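Local coordinates for NTF2 fold protein loop-helix-loop design NT-9 (Synthetic construct, PDB 6W90) that is a computationally designed NTF2-fold protein with no known natural function, whose cone-like interior holds a phospholipid in the crystal, at residues A[65-77]-A[86-99]. Sequence-based numbering, arbitrary orientation. Where two conformers were deposited one is given.
With 3PE (1,2-Distearoyl-sn-glycerophosphoethanolamine), chain B.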
ATOM      1  N   ALA A  65       7.667   1.725   8.543  1.00 35.62           N
ATOM      2  CA  ALA A  65       6.734   1.022   9.400  1.00 36.20           C
ATOM      3  C   ALA A  65       7.096   1.153  10.868  1.00 33.22           C
ATOM      4  O   ALA A  65       6.224   1.040  11.740  1.00 32.37           O
ATOM      5  CB  ALA A  65       6.687  -0.444   8.998  1.00 42.43           C
ATOM      6  N   SER A  66       8.362   1.359  11.188  1.00 33.77           N
ATOM      7  CA  SER A  66       8.670   1.407  12.608  1.00 40.22           C
ATOM      8  C   SER A  66       8.211   2.717  13.231  1.00 44.52           C
ATOM      9  O   SER A  66       8.244   2.847  14.459  1.00 47.26           O
ATOM     10  CB  SER A  66      10.159   1.153  12.841  1.00 46.86           C
ATOM     11  OG  SER A  66      10.950   1.876  11.939  1.00 57.04           O
ATOM     12  N   ARG A  67       7.725   3.661  12.420  1.00 36.20           N
ATOM     13  CA  ARG A  67       7.263   4.922  12.970  1.00 33.62           C
ATOM     14  C   ARG A  67       5.984   4.809  13.781  1.00 33.62           C
ATOM     15  O   ARG A  67       5.668   5.749  14.498  1.00 34.02           O
ATOM     16  CB  ARG A  67       6.976   5.948  11.878  1.00 34.12           C
ATOM     17  CG  ARG A  67       8.182   6.300  11.056  1.00 46.23           C
ATOM     18  CD  ARG A  67       7.826   7.321   9.981  1.00 70.28           C
ATOM     19  NE  ARG A  67       9.015   7.819   9.292  1.00 91.26           N
ATOM     20  CZ  ARG A  67       9.019   8.799   8.390  1.00104.78           C
ATOM     21  NH1 ARG A  67       7.889   9.409   8.051  1.00109.36           N
ATOM     22  NH2 ARG A  67      10.162   9.171   7.827  1.00108.51           N
ATOM     23  N   TYR A  68       5.210   3.729  13.657  1.00 24.31           N
ATOM     24  CA  TYR A  68       3.866   3.684  14.221  1.00 20.94           C
ATOM     25  C   TYR A  68       3.704   2.672  15.341  1.00 25.35           C
ATOM     26  O   TYR A  68       4.246   1.568  15.271  1.00 30.42           O
ATOM     27  CB  TYR A  68       2.841   3.344  13.136  1.00 24.30           C
ATOM     28  CG  TYR A  68       3.017   4.231  11.982  1.00 26.79           C
ATOM     29  CD1 TYR A  68       2.655   5.560  12.047  1.00 26.95           C
ATOM     30  CD2 TYR A  68       3.625   3.769  10.826  1.00 31.62           C
ATOM     31  CE1 TYR A  68       2.862   6.394  10.963  1.00 32.70           C
ATOM     32  CE2 TYR A  68       3.823   4.570   9.757  1.00 33.63           C
ATOM     33  CZ  TYR A  68       3.455   5.883   9.815  1.00 34.14           C
ATOM     34  OH  TYR A  68       3.690   6.681   8.712  1.00 40.03           O
ATOM     35  N   ASP A  69       2.899   3.051  16.341  1.00 26.03           N
ATOM     36  CA  ASP A  69       2.584   2.194  17.470  1.00 29.97           C
ATOM     37  C   ASP A  69       1.450   1.226  17.178  1.00 27.42           C
ATOM     38  O   ASP A  69       1.354   0.169  17.815  1.00 28.11           O
ATOM     39  CB  ASP A  69       2.098   3.017  18.659  1.00 38.67           C
ATOM     40  CG  ASP A  69       3.188   3.615  19.431  1.00 59.41           C
ATOM     41  OD1 ASP A  69       4.121   2.869  19.775  1.00 70.04           O
ATOM     42  OD2 ASP A  69       3.094   4.827  19.695  1.00 64.23           O
ATOM     43  N   ARG A  70       0.514   1.643  16.330  1.00 24.71           N
ATOM     44  CA  ARG A  70      -0.713   0.922  16.069  1.00 25.81           C
ATOM     45  C   ARG A  70      -1.072   1.076  14.612  1.00 23.36           C
ATOM     46  O   ARG A  70      -0.973   2.169  14.060  1.00 23.18           O
ATOM     47  CB  ARG A  70      -1.872   1.495  16.860  1.00 33.00           C
ATOM     48  CG  ARG A  70      -2.643   0.596  17.639  1.00 38.30           C
ATOM     49  CD  ARG A  70      -3.603   1.450  18.436  1.00 42.83           C
ATOM     50  NE  ARG A  70      -4.834   0.709  18.541  1.00 46.42           N
ATOM     51  CZ  ARG A  70      -5.183   0.001  19.607  1.00 49.78           C
ATOM     52  NH1 ARG A  70      -4.402  -0.045  20.682  1.00 45.65           N
ATOM     53  NH2 ARG A  70      -6.325  -0.662  19.585  1.00 54.71           N
ATOM     54  N   VAL A  71      -1.529  -0.007  14.004  1.00 21.09           N
ATOM     55  CA  VAL A  71      -1.945  -0.023  12.610  1.00 21.39           C
ATOM     56  C   VAL A  71      -3.239  -0.825  12.581  1.00 25.79           C
ATOM     57  O   VAL A  71      -3.273  -1.954  13.079  1.00 28.43           O
ATOM     58  CB  VAL A  71      -0.863  -0.630  11.694  1.00 22.29           C
ATOM     59  CG1 VAL A  71      -1.405  -0.713  10.313  1.00 27.66           C
ATOM     60  CG2 VAL A  71       0.382   0.167  11.783  1.00 26.66           C
ATOM     61  N   GLU A  72      -4.307  -0.243  12.031  1.00 24.80           N
ATOM     62  CA  GLU A  72      -5.593  -0.921  11.993  1.00 25.58           C
ATOM     63  C   GLU A  72      -6.309  -0.614  10.684  1.00 25.04           C
ATOM     64  O   GLU A  72      -6.347   0.540  10.259  1.00 25.94           O
ATOM     65  CB  GLU A  72      -6.524  -0.471  13.133  1.00 31.97           C
ATOM     66  CG  GLU A  72      -5.946  -0.465  14.525  1.00 47.65           C
ATOM     67  CD  GLU A  72      -6.957   0.028  15.547  1.00 63.90           C
ATOM     68  OE1 GLU A  72      -8.148  -0.339  15.422  1.00 64.04           O
ATOM     69  OE2 GLU A  72      -6.559   0.796  16.453  1.00 72.02           O
ATOM     70  N   ILE A  73      -6.953  -1.624  10.104  1.00 22.28           N
ATOM     71  CA  ILE A  73      -7.800  -1.432   8.936  1.00 24.43           C
ATOM     72  C   ILE A  73      -9.132  -0.880   9.408  1.00 24.30           C
ATOM     73  O   ILE A  73      -9.829  -1.523  10.204  1.00 29.08           O
ATOM     74  CB  ILE A  73      -8.004  -2.747   8.181  1.00 28.29           C
ATOM     75  CG1 ILE A  73      -6.679  -3.310   7.699  1.00 30.89           C
ATOM     76  CG2 ILE A  73      -8.932  -2.484   7.024  1.00 28.90           C
ATOM     77  CD1 ILE A  73      -6.822  -4.699   7.118  1.00 34.36           C
ATOM     78  N   ARG A  74      -9.507   0.288   8.899  1.00 21.75           N
ATOM     79  CA  ARG A  74     -10.743   0.925   9.313  1.00 24.79           C
ATOM     80  C   ARG A  74     -11.882   0.782   8.324  1.00 27.43           C
ATOM     81  O   ARG A  74     -13.043   0.968   8.719  1.00 28.69           O
ATOM     82  CB  ARG A  74     -10.546   2.430   9.537  1.00 27.75           C
ATOM     83  CG  ARG A  74      -9.710   2.823  10.759  1.00 31.46           C
ATOM     84  CD  ARG A  74     -10.320   2.445  12.108  1.00 44.29           C
ATOM     85  NE  ARG A  74     -11.641   3.048  12.286  1.00 59.35           N
ATOM     86  CZ  ARG A  74     -11.870   4.247  12.816  1.00 69.04           C
ATOM     87  NH1 ARG A  74     -10.865   4.997  13.244  1.00 72.41           N
ATOM     88  NH2 ARG A  74     -13.115   4.696  12.918  1.00 70.90           N
ATOM     89  N   LYS A  75     -11.577   0.513   7.056  1.00 25.76           N
ATOM     90  CA  LYS A  75     -12.600   0.387   6.027  1.00 25.80           C
ATOM     91  C   LYS A  75     -12.084  -0.514   4.916  1.00 22.34           C
ATOM     92  O   LYS A  75     -10.961  -0.349   4.445  1.00 20.74           O
ATOM     93  CB  LYS A  75     -12.967   1.772   5.474  1.00 30.54           C
ATOM     94  CG  LYS A  75     -13.948   1.806   4.327  1.00 33.64           C
ATOM     95  CD  LYS A  75     -14.467   3.235   4.162  1.00 44.28           C
ATOM     96  CE  LYS A  75     -14.266   3.756   2.762  1.00 52.35           C
ATOM     97  NZ  LYS A  75     -15.374   3.302   1.849  1.00 55.19           N
ATOM     98  N   VAL A  76     -12.920  -1.456   4.489  1.00 24.92           N
ATOM     99  CA  VAL A  76     -12.732  -2.129   3.208  1.00 22.77           C
ATOM    100  C   VAL A  76     -14.065  -2.079   2.477  1.00 22.75           C
ATOM    101  O   VAL A  76     -15.096  -2.446   3.045  1.00 24.46           O
ATOM    102  CB  VAL A  76     -12.250  -3.587   3.352  1.00 28.13           C
ATOM    103  CG1 VAL A  76     -12.141  -4.243   1.956  1.00 31.16           C
ATOM    104  CG2 VAL A  76     -10.909  -3.684   4.088  1.00 29.24           C
ATOM    105  N   GLN A  77     -14.061  -1.622   1.219  0.66 23.01           N
ATOM    106  CA  GLN A  77     -15.246  -1.594   0.361  0.66 24.47           C
ATOM    107  C   GLN A  77     -14.892  -2.161  -1.002  0.66 22.61           C
ATOM    108  O   GLN A  77     -13.975  -1.645  -1.656  0.66 20.23           O
ATOM    109  CB  GLN A  77     -15.754  -0.156   0.197  0.66 29.75           C
ATOM    110  CG  GLN A  77     -16.938   0.018  -0.767  0.66 36.72           C
ATOM    111  CD  GLN A  77     -18.243  -0.309  -0.105  0.66 42.12           C
ATOM    112  OE1 GLN A  77     -18.264  -0.908   0.973  0.66 42.32           O
ATOM    113  NE2 GLN A  77     -19.346   0.074  -0.738  0.66 44.68           N
ATOM    114  N   GLU A  86      -8.952   1.651   3.804  1.00 19.50           N
ATOM    115  CA  GLU A  86      -8.432   2.705   4.671  1.00 20.61           C
ATOM    116  C   GLU A  86      -7.776   2.078   5.885  1.00 18.35           C
ATOM    117  O   GLU A  86      -8.364   1.207   6.541  1.00 19.91           O
ATOM    118  CB  GLU A  86      -9.513   3.657   5.140  1.00 26.36           C
ATOM    119  CG  GLU A  86     -10.147   4.472   4.076  1.00 38.79           C
ATOM    120  CD  GLU A  86     -11.213   5.402   4.667  1.00 52.97           C
ATOM    121  OE1 GLU A  86     -12.000   5.968   3.878  1.00 61.74           O
ATOM    122  OE2 GLU A  86     -11.266   5.552   5.915  1.00 54.03           O
ATOM    123  N   ILE A  87      -6.545   2.491   6.142  1.00 21.73           N
ATOM    124  CA  ILE A  87      -5.760   1.996   7.255  1.00 21.02           C
ATOM    125  C   ILE A  87      -5.403   3.179   8.133  1.00 22.34           C
ATOM    126  O   ILE A  87      -4.976   4.220   7.638  1.00 24.18           O
ATOM    127  CB  ILE A  87      -4.493   1.274   6.777  1.00 24.68           C
ATOM    128  CG1 ILE A  87      -4.880   0.014   6.001  1.00 23.52           C
ATOM    129  CG2 ILE A  87      -3.690   0.864   7.989  1.00 29.13           C
ATOM    130  CD1 ILE A  87      -3.739  -0.606   5.289  1.00 26.20           C
ATOM    131  N   GLU A  88      -5.613   3.038   9.423  1.00 20.95           N
ATOM    132  CA  GLU A  88      -5.261   4.079  10.373  1.00 21.65           C
ATOM    133  C   GLU A  88      -3.958   3.700  11.056  1.00 22.22           C
ATOM    134  O   GLU A  88      -3.768   2.555  11.468  1.00 23.64           O
ATOM    135  CB  GLU A  88      -6.419   4.230  11.332  1.00 31.02           C
ATOM    136  CG  GLU A  88      -6.312   5.223  12.387  1.00 40.58           C
ATOM    137  CD  GLU A  88      -7.598   5.168  13.171  1.00 46.13           C
ATOM    138  OE1 GLU A  88      -8.608   5.628  12.592  1.00 46.67           O
ATOM    139  OE2 GLU A  88      -7.603   4.598  14.294  1.00 49.16           O
ATOM    140  N   LEU A  89      -3.050   4.664  11.130  1.00 21.54           N
ATOM    141  CA  LEU A  89      -1.722   4.501  11.706  1.00 19.86           C
ATOM    142  C   LEU A  89      -1.615   5.503  12.833  1.00 24.80           C
ATOM    143  O   LEU A  89      -2.002   6.660  12.662  1.00 26.25           O
ATOM    144  CB  LEU A  89      -0.650   4.749  10.664  1.00 21.29           C
ATOM    145  CG  LEU A  89      -0.855   4.153   9.275  1.00 28.40           C
ATOM    146  CD1 LEU A  89       0.027   4.875   8.240  1.00 36.48           C
ATOM    147  CD2 LEU A  89      -0.466   2.776   9.364  1.00 31.72           C
ATOM    148  N   GLU A  90      -1.170   5.052  13.995  1.00 20.48           N
ATOM    149  CA  GLU A  90      -1.157   5.920  15.144  1.00 24.48           C
ATOM    150  C   GLU A  90       0.189   5.889  15.833  1.00 23.37           C
ATOM    151  O   GLU A  90       0.833   4.846  15.934  1.00 24.36           O
ATOM    152  CB  GLU A  90      -2.162   5.513  16.191  1.00 30.49           C
ATOM    153  CG  GLU A  90      -3.577   5.390  15.771  1.00 48.80           C
ATOM    154  CD  GLU A  90      -4.453   5.110  16.975  1.00 64.51           C
ATOM    155  OE1 GLU A  90      -5.195   4.102  16.948  1.00 69.23           O
ATOM    156  OE2 GLU A  90      -4.354   5.886  17.959  1.00 67.85           O
ATOM    157  N   SER A  91       0.562   7.039  16.376  1.00 24.72           N
ATOM    158  CA  SER A  91       1.728   7.139  17.239  1.00 29.22           C
ATOM    159  C   SER A  91       1.483   8.274  18.222  1.00 24.78           C
ATOM    160  O   SER A  91       1.316   9.414  17.798  1.00 27.56           O
ATOM    161  CB  SER A  91       2.985   7.411  16.422  1.00 38.87           C
ATOM    162  OG  SER A  91       4.098   7.607  17.270  1.00 45.70           O
ATOM    163  N   ASN A  92       1.442   7.969  19.507  1.00 27.43           N
ATOM    164  CA  ASN A  92       1.346   8.961  20.569  1.00 26.34           C
ATOM    165  C   ASN A  92       0.362  10.095  20.278  1.00 27.45           C
ATOM    166  O   ASN A  92       0.696  11.274  20.312  1.00 28.40           O
ATOM    167  CB  ASN A  92       2.733   9.525  20.868  1.00 28.01           C
ATOM    168  CG  ASN A  92       2.763  10.343  22.103  1.00 28.42           C
ATOM    169  OD1 ASN A  92       2.063  10.070  23.087  1.00 29.65           O
ATOM    170  ND2 ASN A  92       3.575  11.380  22.077  1.00 30.35           N
ATOM    171  N   GLY A  93      -0.884   9.705  20.015  1.00 33.05           N
ATOM    172  CA  GLY A  93      -1.944  10.673  19.837  1.00 38.73           C
ATOM    173  C   GLY A  93      -1.991  11.331  18.475  1.00 38.88           C
ATOM    174  O   GLY A  93      -2.826  12.225  18.270  1.00 43.42           O
ATOM    175  N   LYS A  94      -1.067  10.985  17.580  1.00 29.83           N
ATOM    176  CA  LYS A  94      -1.110  11.391  16.184  1.00 27.67           C
ATOM    177  C   LYS A  94      -1.708  10.255  15.360  1.00 27.14           C
ATOM    178  O   LYS A  94      -1.376   9.081  15.561  1.00 26.36           O
ATOM    179  CB  LYS A  94       0.285  11.731  15.648  1.00 28.48           C
ATOM    180  CG  LYS A  94       0.971  12.923  16.262  1.00 31.16           C
ATOM    181  CD  LYS A  94       2.260  13.298  15.533  1.00 34.71           C
ATOM    182  CE  LYS A  94       2.966  14.419  16.278  1.00 47.67           C
ATOM    183  NZ  LYS A  94       4.054  15.042  15.468  1.00 60.53           N
ATOM    184  N   LYS A  95      -2.586  10.603  14.433  1.00 26.66           N
ATOM    185  CA  LYS A  95      -3.288   9.619  13.630  1.00 25.96           C
ATOM    186  C   LYS A  95      -3.121   9.977  12.172  1.00 25.35           C
ATOM    187  O   LYS A  95      -3.327  11.133  11.789  1.00 28.60           O
ATOM    188  CB  LYS A  95      -4.761   9.594  14.016  1.00 32.10           C
ATOM    189  CG  LYS A  95      -5.565   8.535  13.377  1.00 38.35           C
ATOM    190  CD  LYS A  95      -6.939   8.445  14.079  1.00 48.26           C
ATOM    191  CE  LYS A  95      -6.858   7.794  15.481  1.00 52.50           C
ATOM    192  NZ  LYS A  95      -7.864   8.290  16.486  1.00 57.48           N
ATOM    193  N   TRP A  96      -2.692   9.004  11.382  1.00 23.71           N
ATOM    194  CA  TRP A  96      -2.569   9.158   9.942  1.00 21.57           C
ATOM    195  C   TRP A  96      -3.545   8.202   9.298  1.00 25.83           C
ATOM    196  O   TRP A  96      -3.754   7.087   9.786  1.00 25.12           O
ATOM    197  CB  TRP A  96      -1.178   8.850   9.416  1.00 21.69           C
ATOM    198  CG  TRP A  96      -0.191   9.818   9.792  1.00 25.27           C
ATOM    199  CD1 TRP A  96       0.206  10.891   9.078  1.00 29.39           C
ATOM    200  CD2 TRP A  96       0.539   9.848  11.018  1.00 26.88           C
ATOM    201  NE1 TRP A  96       1.151  11.598   9.772  1.00 31.96           N
ATOM    202  CE2 TRP A  96       1.366  10.981  10.976  1.00 29.39           C
ATOM    203  CE3 TRP A  96       0.567   9.025  12.150  1.00 33.42           C
ATOM    204  CZ2 TRP A  96       2.226  11.306  12.007  1.00 35.03           C
ATOM    205  CZ3 TRP A  96       1.420   9.342  13.165  1.00 38.13           C
ATOM    206  CH2 TRP A  96       2.247  10.470  13.090  1.00 38.20           C
ATOM    207  N   THR A  97      -4.140   8.620   8.196  1.00 27.25           N
ATOM    208  CA  THR A  97      -5.040   7.747   7.464  1.00 24.76           C
ATOM    209  C   THR A  97      -4.449   7.478   6.094  1.00 26.50           C
ATOM    210  O   THR A  97      -4.223   8.412   5.318  1.00 28.65           O
ATOM    211  CB  THR A  97      -6.433   8.332   7.363  1.00 31.10           C
ATOM    212  OG1 THR A  97      -6.831   8.785   8.655  1.00 39.05           O
ATOM    213  CG2 THR A  97      -7.365   7.243   6.893  1.00 36.18           C
ATOM    214  N   PHE A  98      -4.138   6.205   5.845  1.00 28.55           N
ATOM    215  CA  PHE A  98      -3.610   5.694   4.586  1.00 27.71           C
ATOM    216  C   PHE A  98      -4.795   5.114   3.827  1.00 26.45           C
ATOM    217  O   PHE A  98      -5.338   4.078   4.224  1.00 25.08           O
ATOM    218  CB  PHE A  98      -2.547   4.644   4.897  1.00 26.98           C
ATOM    219  CG  PHE A  98      -2.000   3.934   3.708  1.00 33.94           C
ATOM    220  CD1 PHE A  98      -1.305   4.610   2.735  1.00 36.90           C
ATOM    221  CD2 PHE A  98      -2.187   2.579   3.560  1.00 42.26           C
ATOM    222  CE1 PHE A  98      -0.784   3.952   1.659  1.00 35.12           C
ATOM    223  CE2 PHE A  98      -1.675   1.929   2.460  1.00 42.78           C
ATOM    224  CZ  PHE A  98      -0.955   2.627   1.522  1.00 36.68           C
ATOM    225  N   GLU A  99      -5.258   5.819   2.803  1.00 23.09           N
ATOM    226  CA  GLU A  99      -6.450   5.414   2.078  1.00 26.26           C
ATOM    227  C   GLU A  99      -6.081   5.167   0.630  1.00 24.71           C
ATOM    228  O   GLU A  99      -5.482   6.046  -0.003  1.00 25.97           O
ATOM    229  CB  GLU A  99      -7.554   6.471   2.118  1.00 32.35           C
ATOM    230  CG  GLU A  99      -8.746   6.067   1.229  1.00 50.14           C
ATOM    231  CD  GLU A  99     -10.005   6.910   1.403  1.00 63.25           C
ATOM    232  OE1 GLU A  99      -9.896   8.065   1.870  1.00 69.39           O
ATOM    233  OE2 GLU A  99     -11.101   6.402   1.062  1.00 63.96           O
TER
HETATM  234  P   3PE B 201      -2.712  11.931   6.788  1.00 33.40           P
HETATM  235  N   3PE B 201      -4.801  12.875   3.058  1.00 78.91           N
HETATM  236  O11 3PE B 201      -1.800  10.685   6.212  1.00 44.36           O
HETATM  237  O12 3PE B 201      -3.651  11.428   7.852  1.00 30.56           O
HETATM  238  O13 3PE B 201      -3.676  12.482   5.553  1.00 43.90           O
HETATM  239  O14 3PE B 201      -1.866  13.114   7.258  1.00 31.72           O
HETATM  240  C11 3PE B 201      -4.775  11.705   5.149  1.00 61.76           C
HETATM  241  C12 3PE B 201      -5.639  12.505   4.182  1.00 72.87           C
HETATM  242  C1  3PE B 201      -0.826  10.994   5.253  1.00 63.06           C
HETATM  243  C2  3PE B 201       0.069   9.780   4.962  1.00 71.51           C
HETATM  244  C3  3PE B 201      -0.865   8.569   4.885  1.00 71.30           C
HETATM  245  O31 3PE B 201      -0.233   7.472   4.295  1.00 67.92           O
HETATM  246  O32 3PE B 201       1.067   7.368   6.119  1.00 70.42           O
HETATM  247  C31 3PE B 201       0.828   6.949   5.042  1.00 65.63           C
HETATM  248  C32 3PE B 201       1.675   5.832   4.445  1.00 58.17           C
HETATM  249  C33 3PE B 201       2.508   5.082   5.482  1.00 51.56           C
HETATM  250  C34 3PE B 201       2.578   3.634   5.002  1.00 48.90           C
HETATM  251  C35 3PE B 201       3.704   2.853   5.669  1.00 50.96           C
HETATM  252  C36 3PE B 201       3.094   1.757   6.548  1.00 56.99           C
HETATM  253  C37 3PE B 201       2.617   0.553   5.725  1.00 62.12           C
HETATM  254  C38 3PE B 201       1.203   0.729   5.156  1.00 61.84           C
HETATM  255  C39 3PE B 201       0.447  -0.604   5.063  1.00 59.02           C
HETATM  256  C3A 3PE B 201       1.035  -1.534   3.993  1.00 56.09           C
HETATM  257  C3B 3PE B 201       0.089  -2.690   3.651  1.00 54.86           C
HETATM  258  C3C 3PE B 201      -0.614  -2.424   2.318  1.00 54.50           C
HETATM  259  C3D 3PE B 201      -1.317  -3.676   1.791  1.00 55.47           C
HETATM  260  C3E 3PE B 201      -2.167  -3.296   0.574  1.00 59.30           C
HETATM  261  C3F 3PE B 201      -3.223  -4.372   0.290  1.00 68.83           C
HETATM  262  C3G 3PE B 201      -4.122  -3.954  -0.882  1.00 75.69           C
HETATM  263  C3H 3PE B 201      -5.526  -4.574  -0.831  1.00 79.83           C
HETATM  264  C3I 3PE B 201      -5.565  -6.029  -1.309  1.00 79.67           C
HETATM  265  O21 3PE B 201       0.730   9.994   3.747  1.00 73.70           O
HETATM  266  O22 3PE B 201       2.808   9.922   4.667  1.00 72.47           O
HETATM  267  C21 3PE B 201       2.138  10.119   3.699  1.00 69.83           C
HETATM  268  C22 3PE B 201       2.782  10.522   2.358  1.00 59.07           C
HETATM  269  C23 3PE B 201       3.609   9.396   1.718  1.00 51.97           C
HETATM  270  C24 3PE B 201       2.743   8.293   1.100  1.00 45.45           C
HETATM  271  C25 3PE B 201       3.579   7.100   0.606  1.00 44.62           C
HETATM  272  C26 3PE B 201       2.644   5.893   0.502  1.00 47.22           C
HETATM  273  C27 3PE B 201       3.375   4.583   0.204  1.00 47.37           C
HETATM  274  C28 3PE B 201       2.395   3.398   0.216  1.00 46.08           C
HETATM  275  C29 3PE B 201       1.613   3.172  -1.092  1.00 48.42           C
HETATM  276  C2A 3PE B 201       0.902   1.804  -1.101  1.00 47.53           C
HETATM  277  C2B 3PE B 201       1.642   0.733  -1.903  1.00 44.68           C
HETATM  278  C2C 3PE B 201       1.160  -0.672  -1.524  1.00 43.81           C
HETATM  279  C2D 3PE B 201       2.318  -1.652  -1.695  1.00 43.45           C
HETATM  280  C2E 3PE B 201       1.886  -3.104  -1.536  1.00 43.78           C
HETATM  281  C2F 3PE B 201       1.890  -3.513  -0.066  1.00 45.98           C
HETATM  282  O   HOH W   1       1.046   5.434  20.916  1.00 39.21           O
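Tyr-68 meets the second segment with both a face and an edge of its ring. Leu-89 CB lies over one face, 3.9 Å from the centroid of the Tyr-68 ring, in a CH-pi contact, while Arg-67 CB covers the opposite face. The CD1-CE1 edge turns to the face of Trp-96 in an offset edge-to-face pair, planes at 69°, with Tyr-68 CE1 3.7 Å from Trp-96 CE3. With CG beside the backbone N, chi1 -51° sets the ring with one face against Leu-89 CB. With an alanine in its place, the Trp-96 face would probably lose its edge partner and a gap would open over Leu-89, beside the lipid. Glu-90 O then takes two donors, Asp-69 N at 2.8 Å and Arg-70 N at 3.2 Å, a classic beta bulge, and a water links Asp-69 OD2 to Asn-92 N. On the face carrying Arg-70, Glu-72, Glu-88 and Glu-90, Arg-70 NE gives Glu-72 OE2 a straight 2.7 Å bond (179°), in the guanidinium plane but from above the carboxylate plane. Glu-90 OE1, at 3.6 Å from Glu-72 OE2, makes a long salt bridge to the same Arg-70 NE, which probably offsets the like charges. Here 70-77 runs antiparallel to 86-91, in the hairpin of 70-79 with 82-91, as an edge strand of the curved NTF2-like sheet. Val-71 packs its CG1 on Ile-87 CG2 at 3.6 Å and both methyls on Leu-89 CD2, on the face that looks to helix 6-22 and the phospholipid. Ile-73 CG1 touches Ile-87 CG1 more loosely. Arg-74, bent at chi2 and chi3, brings NH1 beside Glu-88 OE1 in a salt bridge, modelled too short for its details to be trusted, its guanidinium perpendicular to the carboxylate. Arg-74 N bonds to Glu-86 O at 2.8 Å, and Lys-75 N adds a weak bond to the same oxygen, forming a second classic beta bulge, while the aliphatic part of Lys-75 lies against the Glu-86 carboxylate.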